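Side-chain contacts in monomethylamine methyltransferase mtmB1 (Methanosarcina barkeri, PDB 1NTH), which catalyses the transfer of the methyl group from monomethylamine to the corrinoid cofactor of its partner protein MtmC: residues W92-N97 and A285-S290; A280-A285 and S292-G297. All coordinates share one frame; numbering follows the deposited sequence.

Interaction 1: W92-N97 and A285-S290; sequences WDAINN and AVLMSS
Ala94 and Leu287 bring two helical backbones together, with the CA of Ala94 5.4 Å from the CA of Leu287. The case illustrates how a small residue lets helices approach closely. Helix 88-95 meets the last turn of helix 271-288, which belongs to a beta-alpha-beta unit of the TIM barrel. The methyl group of Ala94 points toward segment 285-290 and supplies most of the contact on the side of helix 88-95. Its CB touches CD1 of Leu287 at 3.5 Å, and CB of the same leucine follows at 4.1 Å. In Leu287 the CA-CB bond does not aim at helix 88-95; with CG anti to the backbone N (chi1 -171°), the branch swings across and CD1 comes to rest against the alanine methyl. Val286 adds a second wall: its CG2 lies 4.2 Å from Ala94 CB, while its carbonyl O stands 3.8 Å from that same methyl. The meeting is therefore one of van der Waals contact, with no polar pairing between the segments. Leu70 and Tyr86 also touch Leu287, Val98 touches Val286, and Lys151 of the second subunit packs against Ala94, so the small patch is buried. Beyond it, the helical backbone of 285-290 unwinds: the bond from Ser289 N to Ala285 O is weak, and Ser290 leaves the helix with a positive phi of 51°. On the side turned to helix 88-95, Val286 CG2 lies beside the alanine, 4.1 Å from Ala94 O.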
ATOM      1  N   TRP A  92       0.418 -28.909 -26.086  1.00 16.67           N
ATOM      2  CA  TRP A  92      -0.134 -29.631 -24.943  1.00 17.85           C
ATOM      3  C   TRP A  92       0.324 -29.040 -23.612  1.00 17.85           C
ATOM      4  O   TRP A  92      -0.440 -29.019 -22.646  1.00 18.13           O
ATOM      5  CB  TRP A  92       0.223 -31.118 -25.019  1.00 19.21           C
ATOM      6  CG  TRP A  92      -0.735 -31.880 -25.883  1.00 21.73           C
ATOM      7  CD1 TRP A  92      -0.445 -32.568 -27.029  1.00 23.82           C
ATOM      8  CD2 TRP A  92      -2.150 -32.003 -25.687  1.00 22.56           C
ATOM      9  NE1 TRP A  92      -1.595 -33.109 -27.559  1.00 24.46           N
ATOM     10  CE2 TRP A  92      -2.655 -32.777 -26.755  1.00 24.16           C
ATOM     11  CE3 TRP A  92      -3.040 -31.532 -24.712  1.00 23.95           C
ATOM     12  CZ2 TRP A  92      -4.013 -33.093 -26.876  1.00 25.53           C
ATOM     13  CZ3 TRP A  92      -4.393 -31.846 -24.832  1.00 25.92           C
ATOM     14  CH2 TRP A  92      -4.864 -32.618 -25.909  1.00 24.90           C
ATOM     15  N   ASP A  93       1.564 -28.566 -23.560  1.00 17.78           N
ATOM     16  CA  ASP A  93       2.080 -27.958 -22.337  1.00 17.11           C
ATOM     17  C   ASP A  93       1.220 -26.743 -21.996  1.00 17.59           C
ATOM     18  O   ASP A  93       0.909 -26.498 -20.833  1.00 17.94           O
ATOM     19  CB  ASP A  93       3.543 -27.540 -22.527  1.00 17.46           C
ATOM     20  CG  ASP A  93       4.082 -26.724 -21.357  1.00 18.50           C
ATOM     21  OD1 ASP A  93       4.425 -25.545 -21.574  1.00 18.75           O
ATOM     22  OD2 ASP A  93       4.164 -27.261 -20.228  1.00 19.79           O
ATOM     23  N   ALA A  94       0.817 -25.990 -23.016  1.00 16.53           N
ATOM     24  CA  ALA A  94      -0.017 -24.814 -22.798  1.00 16.95           C
ATOM     25  C   ALA A  94      -1.420 -25.216 -22.348  1.00 16.89           C
ATOM     26  O   ALA A  94      -1.934 -24.697 -21.359  1.00 17.74           O
ATOM     27  CB  ALA A  94      -0.094 -23.977 -24.076  1.00 17.26           C
ATOM     28  N   ILE A  95      -2.039 -26.142 -23.074  1.00 16.00           N
ATOM     29  CA  ILE A  95      -3.385 -26.593 -22.733  1.00 15.57           C
ATOM     30  C   ILE A  95      -3.444 -27.255 -21.356  1.00 16.99           C
ATOM     31  O   ILE A  95      -4.401 -27.055 -20.606  1.00 18.02           O
ATOM     32  CB  ILE A  95      -3.923 -27.592 -23.783  1.00 17.60           C
ATOM     33  CG1 ILE A  95      -4.095 -26.884 -25.127  1.00 18.20           C
ATOM     34  CG2 ILE A  95      -5.254 -28.180 -23.321  1.00 18.36           C
ATOM     35  CD1 ILE A  95      -4.507 -27.819 -26.254  1.00 20.27           C
ATOM     36  N   ASN A  96      -2.415 -28.030 -21.025  1.00 16.58           N
ATOM     37  CA  ASN A  96      -2.376 -28.736 -19.746  1.00 17.27           C
ATOM     38  C   ASN A  96      -2.095 -27.849 -18.539  1.00 18.80           C
ATOM     39  O   ASN A  96      -2.173 -28.312 -17.400  1.00 20.63           O
ATOM     40  CB  ASN A  96      -1.329 -29.856 -19.785  1.00 18.23           C
ATOM     41  CG  ASN A  96      -1.740 -31.013 -20.676  1.00 16.83           C
ATOM     42  OD1 ASN A  96      -2.920 -31.344 -20.769  1.00 20.40           O
ATOM     43  ND2 ASN A  96      -0.765 -31.649 -21.316  1.00 19.72           N
ATOM     44  N   ASN A  97      -1.771 -26.585 -18.778  1.00 16.94           N
ATOM     45  CA  ASN A  97      -1.465 -25.678 -17.674  1.00 17.82           C
ATOM     46  C   ASN A  97      -2.125 -24.314 -17.817  1.00 19.67           C
ATOM     47  O   ASN A  97      -1.453 -23.286 -17.773  1.00 24.11           O
ATOM     48  CB  ASN A  97       0.052 -25.506 -17.550  1.00 17.59           C
ATOM     49  CG  ASN A  97       0.756 -26.802 -17.192  1.00 18.62           C
ATOM     50  OD1 ASN A  97       1.399 -27.438 -18.034  1.00 20.30           O
ATOM     51  ND2 ASN A  97       0.626 -27.208 -15.939  1.00 16.68           N
ATOM     52  N   ALA A 285      -4.662 -18.729 -27.687  1.00 15.20           N
ATOM     53  CA  ALA A 285      -4.728 -17.725 -26.632  1.00 16.50           C
ATOM     54  C   ALA A 285      -3.844 -18.078 -25.436  1.00 15.71           C
ATOM     55  O   ALA A 285      -3.135 -17.222 -24.911  1.00 16.15           O
ATOM     56  CB  ALA A 285      -6.171 -17.550 -26.168  1.00 14.07           C
ATOM     57  N   VAL A 286      -3.880 -19.336 -25.008  1.00 17.44           N
ATOM     58  CA  VAL A 286      -3.090 -19.742 -23.847  1.00 17.69           C
ATOM     59  C   VAL A 286      -1.652 -20.104 -24.193  1.00 20.31           C
ATOM     60  O   VAL A 286      -0.822 -20.333 -23.314  1.00 22.35           O
ATOM     61  CB  VAL A 286      -3.758 -20.934 -23.111  1.00 18.12           C
ATOM     62  CG1 VAL A 286      -5.154 -20.536 -22.665  1.00 18.24           C
ATOM     63  CG2 VAL A 286      -3.827 -22.164 -24.020  1.00 20.11           C
ATOM     64  N   LEU A 287      -1.359 -20.125 -25.484  1.00 18.87           N
ATOM     65  CA  LEU A 287      -0.034 -20.471 -25.970  1.00 20.76           C
ATOM     66  C   LEU A 287       0.768 -19.209 -26.287  1.00 20.60           C
ATOM     67  O   LEU A 287       1.793 -18.931 -25.664  1.00 23.83           O
ATOM     68  CB  LEU A 287      -0.203 -21.349 -27.218  1.00 22.73           C
ATOM     69  CG  LEU A 287       0.943 -22.079 -27.910  1.00 24.92           C
ATOM     70  CD1 LEU A 287       1.686 -22.969 -26.934  1.00 22.91           C
ATOM     71  CD2 LEU A 287       0.357 -22.916 -29.046  1.00 24.89           C
ATOM     72  N   MET A 288       0.281 -18.434 -27.246  1.00 19.97           N
ATOM     73  CA  MET A 288       0.951 -17.216 -27.671  1.00 19.44           C
ATOM     74  C   MET A 288       0.777 -16.029 -26.721  1.00 18.99           C
ATOM     75  O   MET A 288       1.724 -15.285 -26.464  1.00 19.88           O
ATOM     76  CB  MET A 288       0.438 -16.832 -29.064  1.00 21.13           C
ATOM     77  CG  MET A 288       0.983 -15.532 -29.633  1.00 22.70           C
ATOM     78  SD  MET A 288       0.115 -15.059 -31.160  1.00 23.52           S
ATOM     79  CE  MET A 288      -1.364 -14.306 -30.481  1.00 22.51           C
ATOM     80  N   SER A 289      -0.430 -15.862 -26.190  1.00 18.17           N
ATOM     81  CA  SER A 289      -0.727 -14.723 -25.325  1.00 18.25           C
ATOM     82  C   SER A 289      -0.681 -14.951 -23.822  1.00 17.32           C
ATOM     83  O   SER A 289      -0.912 -14.012 -23.064  1.00 18.22           O
ATOM     84  CB  SER A 289      -2.106 -14.160 -25.675  1.00 20.14           C
ATOM     85  OG  SER A 289      -2.191 -13.841 -27.052  1.00 23.66           O
ATOM     86  N   SER A 290      -0.383 -16.174 -23.391  1.00 16.89           N
ATOM     87  CA  SER A 290      -0.343 -16.492 -21.960  1.00 18.57           C
ATOM     88  C   SER A 290      -1.639 -16.008 -21.311  1.00 17.38           C
ATOM     89  O   SER A 290      -1.651 -15.567 -20.162  1.00 17.70           O
ATOM     90  CB  SER A 290       0.852 -15.805 -21.287  1.00 19.19           C
ATOM     91  OG  SER A 290       2.083 -16.293 -21.797  1.00 20.54           O
TER

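Interaction 2: A280-A285 and S292-G297; sequences ATHINA and SWHLDG
His282 and His294 form the dense heart of this contact, an edge-to-face pair with ring centroids 4.3 Å apart and planes inclined by 60°. The edge belongs to His294: its CD2 sits over the centre of the His282 ring, 3.5 Å from CD2 of His282. The packing is mutual, because CA of His282 lies over a face of the His294 ring in a CH-pi contact, and Ala285 CB comes within 3.5 Å of His294 ND1. With its CG anti to the backbone N (chi1 175°), His294 reaches from the strand to the helix, while its ND1 is hydrogen-bonded to OD2 of Asp258 on the adjacent strand 255-259. Asp296 approaches differently, placing OD2 in the plane of the His282 ring at its edge, 3.4 Å from CE1, with carboxylate and ring almost perpendicular. Arg361 bonds NE2 of His282 and makes a salt bridge with OD2 of Asp296, while ND1 of His282 is bonded to Asp278 O. The looser side is water-mediated: a single water lies 3.1 Å from Thr281 OG1 and 2.7 Å from His294 NE2, while Thr281 OG1 also bonds Asp278 O. Helix against following strand, running roughly antiparallel at 149°, is the packing of a beta-alpha-beta crossover in a TIM barrel.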
ATOM      1  N   ALA A 280      -9.072 -23.366 -32.701  1.00 15.81           N
ATOM      2  CA  ALA A 280      -7.640 -23.144 -32.824  1.00 16.60           C
ATOM      3  C   ALA A 280      -7.194 -21.846 -32.149  1.00 16.25           C
ATOM      4  O   ALA A 280      -6.124 -21.803 -31.544  1.00 17.11           O
ATOM      5  CB  ALA A 280      -7.233 -23.128 -34.301  1.00 16.08           C
ATOM      6  N   THR A 281      -8.002 -20.792 -32.251  1.00 16.81           N
ATOM      7  CA  THR A 281      -7.618 -19.524 -31.638  1.00 17.84           C
ATOM      8  C   THR A 281      -7.842 -19.507 -30.126  1.00 18.09           C
ATOM      9  O   THR A 281      -7.182 -18.744 -29.420  1.00 17.53           O
ATOM     10  CB  THR A 281      -8.310 -18.309 -32.327  1.00 19.80           C
ATOM     11  OG1 THR A 281      -9.732 -18.413 -32.228  1.00 21.54           O
ATOM     12  CG2 THR A 281      -7.917 -18.261 -33.798  1.00 20.20           C
ATOM     13  N   HIS A 282      -8.756 -20.344 -29.632  1.00 16.95           N
ATOM     14  CA  HIS A 282      -8.979 -20.444 -28.186  1.00 16.60           C
ATOM     15  C   HIS A 282      -7.701 -21.063 -27.619  1.00 16.95           C
ATOM     16  O   HIS A 282      -7.195 -20.648 -26.576  1.00 16.86           O
ATOM     17  CB  HIS A 282     -10.159 -21.370 -27.853  1.00 15.99           C
ATOM     18  CG  HIS A 282     -11.487 -20.680 -27.787  1.00 16.95           C
ATOM     19  ND1 HIS A 282     -12.130 -20.185 -28.901  1.00 17.02           N
ATOM     20  CD2 HIS A 282     -12.304 -20.425 -26.735  1.00 15.03           C
ATOM     21  CE1 HIS A 282     -13.287 -19.655 -28.538  1.00 17.20           C
ATOM     22  NE2 HIS A 282     -13.416 -19.788 -27.230  1.00 16.78           N
ATOM     23  N   ILE A 283      -7.178 -22.068 -28.319  1.00 16.03           N
ATOM     24  CA  ILE A 283      -5.953 -22.733 -27.896  1.00 15.18           C
ATOM     25  C   ILE A 283      -4.748 -21.792 -28.033  1.00 15.75           C
ATOM     26  O   ILE A 283      -3.894 -21.727 -27.149  1.00 16.11           O
ATOM     27  CB  ILE A 283      -5.704 -24.022 -28.732  1.00 14.86           C
ATOM     28  CG1 ILE A 283      -6.809 -25.048 -28.447  1.00 14.94           C
ATOM     29  CG2 ILE A 283      -4.346 -24.618 -28.388  1.00 16.15           C
ATOM     30  CD1 ILE A 283      -6.775 -26.281 -29.367  1.00 17.15           C
ATOM     31  N   ASN A 284      -4.682 -21.056 -29.137  1.00 14.76           N
ATOM     32  CA  ASN A 284      -3.570 -20.134 -29.351  1.00 15.26           C
ATOM     33  C   ASN A 284      -3.507 -19.071 -28.249  1.00 16.35           C
ATOM     34  O   ASN A 284      -2.432 -18.582 -27.910  1.00 16.74           O
ATOM     35  CB  ASN A 284      -3.694 -19.451 -30.717  1.00 17.22           C
ATOM     36  CG  ASN A 284      -2.433 -18.711 -31.107  1.00 16.47           C
ATOM     37  OD1 ASN A 284      -1.344 -19.279 -31.081  1.00 18.92           O
ATOM     38  ND2 ASN A 284      -2.571 -17.439 -31.476  1.00 18.50           N
ATOM     39  N   ALA A 285      -4.662 -18.729 -27.687  1.00 15.20           N
ATOM     40  CA  ALA A 285      -4.728 -17.725 -26.632  1.00 16.50           C
ATOM     41  C   ALA A 285      -3.844 -18.078 -25.436  1.00 15.71           C
ATOM     42  O   ALA A 285      -3.135 -17.222 -24.911  1.00 16.15           O
ATOM     43  CB  ALA A 285      -6.171 -17.550 -26.168  1.00 14.07           C
ATOM     44  N   SER A 292      -5.260 -15.509 -19.503  1.00 14.05           N
ATOM     45  CA  SER A 292      -5.911 -15.996 -18.295  1.00 14.06           C
ATOM     46  C   SER A 292      -7.260 -16.509 -18.791  1.00 13.32           C
ATOM     47  O   SER A 292      -7.791 -17.492 -18.286  1.00 13.94           O
ATOM     48  CB  SER A 292      -6.127 -14.859 -17.294  1.00 13.83           C
ATOM     49  OG  SER A 292      -4.890 -14.364 -16.814  1.00 14.58           O
ATOM     50  N   TRP A 293      -7.821 -15.805 -19.773  1.00 13.70           N
ATOM     51  CA  TRP A 293      -9.074 -16.218 -20.389  1.00 12.95           C
ATOM     52  C   TRP A 293      -9.135 -15.696 -21.819  1.00 13.20           C
ATOM     53  O   TRP A 293      -8.400 -14.776 -22.186  1.00 13.59           O
ATOM     54  CB  TRP A 293     -10.304 -15.765 -19.573  1.00 13.89           C
ATOM     55  CG  TRP A 293     -10.569 -14.285 -19.441  1.00 12.91           C
ATOM     56  CD1 TRP A 293      -9.940 -13.405 -18.606  1.00 13.83           C
ATOM     57  CD2 TRP A 293     -11.639 -13.554 -20.058  1.00 13.65           C
ATOM     58  NE1 TRP A 293     -10.562 -12.176 -18.649  1.00 14.68           N
ATOM     59  CE2 TRP A 293     -11.608 -12.241 -19.535  1.00 13.58           C
ATOM     60  CE3 TRP A 293     -12.626 -13.885 -20.998  1.00 14.96           C
ATOM     61  CZ2 TRP A 293     -12.527 -11.257 -19.920  1.00 14.35           C
ATOM     62  CZ3 TRP A 293     -13.541 -12.906 -21.382  1.00 15.68           C
ATOM     63  CH2 TRP A 293     -13.484 -11.607 -20.841  1.00 13.91           C
ATOM     64  N   HIS A 294      -9.989 -16.310 -22.629  1.00 14.21           N
ATOM     65  CA  HIS A 294     -10.118 -15.927 -24.029  1.00 14.00           C
ATOM     66  C   HIS A 294     -11.517 -15.444 -24.367  1.00 13.42           C
ATOM     67  O   HIS A 294     -12.509 -16.084 -24.013  1.00 14.43           O
ATOM     68  CB  HIS A 294      -9.775 -17.120 -24.925  1.00 15.19           C
ATOM     69  CG  HIS A 294     -10.001 -16.861 -26.383  1.00 15.44           C
ATOM     70  ND1 HIS A 294      -9.162 -16.069 -27.137  1.00 16.75           N
ATOM     71  CD2 HIS A 294     -10.986 -17.269 -27.217  1.00 16.51           C
ATOM     72  CE1 HIS A 294      -9.621 -16.000 -28.375  1.00 17.66           C
ATOM     73  NE2 HIS A 294     -10.727 -16.719 -28.450  1.00 17.15           N
ATOM     74  N   LEU A 295     -11.582 -14.317 -25.066  1.00 13.99           N
ATOM     75  CA  LEU A 295     -12.849 -13.736 -25.475  1.00 14.05           C
ATOM     76  C   LEU A 295     -13.079 -14.023 -26.957  1.00 15.68           C
ATOM     77  O   LEU A 295     -12.260 -13.662 -27.802  1.00 16.04           O
ATOM     78  CB  LEU A 295     -12.839 -12.226 -25.252  1.00 15.40           C
ATOM     79  CG  LEU A 295     -14.137 -11.511 -25.636  1.00 15.66           C
ATOM     80  CD1 LEU A 295     -15.250 -11.882 -24.665  1.00 17.47           C
ATOM     81  CD2 LEU A 295     -13.901 -10.023 -25.620  1.00 15.95           C
ATOM     82  N   ASP A 296     -14.197 -14.674 -27.254  1.00 16.28           N
ATOM     83  CA  ASP A 296     -14.566 -15.022 -28.624  1.00 17.41           C
ATOM     84  C   ASP A 296     -15.509 -13.938 -29.144  1.00 19.21           C
ATOM     85  O   ASP A 296     -15.832 -12.984 -28.431  1.00 19.24           O
ATOM     86  CB  ASP A 296     -15.270 -16.384 -28.614  1.00 17.64           C
ATOM     87  CG  ASP A 296     -15.399 -17.009 -29.996  1.00 20.18           C
ATOM     88  OD1 ASP A 296     -14.994 -16.387 -31.004  1.00 19.80           O
ATOM     89  OD2 ASP A 296     -15.915 -18.145 -30.059  1.00 19.63           O
ATOM     90  N   GLY A 297     -15.946 -14.085 -30.388  1.00 18.28           N
ATOM     91  CA  GLY A 297     -16.858 -13.124 -30.975  1.00 18.94           C
ATOM     92  C   GLY A 297     -17.039 -13.399 -32.456  1.00 18.21           C
ATOM     93  O   GLY A 297     -16.725 -12.543 -33.280  1.00 19.94           O
TER
HETATM   94  O   HOH W   1     -12.080 -16.884 -30.800  1.00 20.58           O

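In the fold
Helix 271-288 is common to both contacts, and Ala285 belongs to both. Interaction 1 lies about 18 Å from the centre of the chain and interaction 2 about 9 Å, measured to their centres, which are about 10 Å apart. The helix thus meets helix 88-95 farther out and, nearer the centre, strand 293-300 of the parallel barrel sheet. Along the chain the segments alternate: 92-97, 280-285, 285-290, then 292-297. The contacts also touch directly, Ile95 CD1 lying 3.9 Å from Ile283 CG2. One barrel helix therefore packs between helix 88-95, from early in the chain, and strand 293-300, which comes directly after helix 271-288.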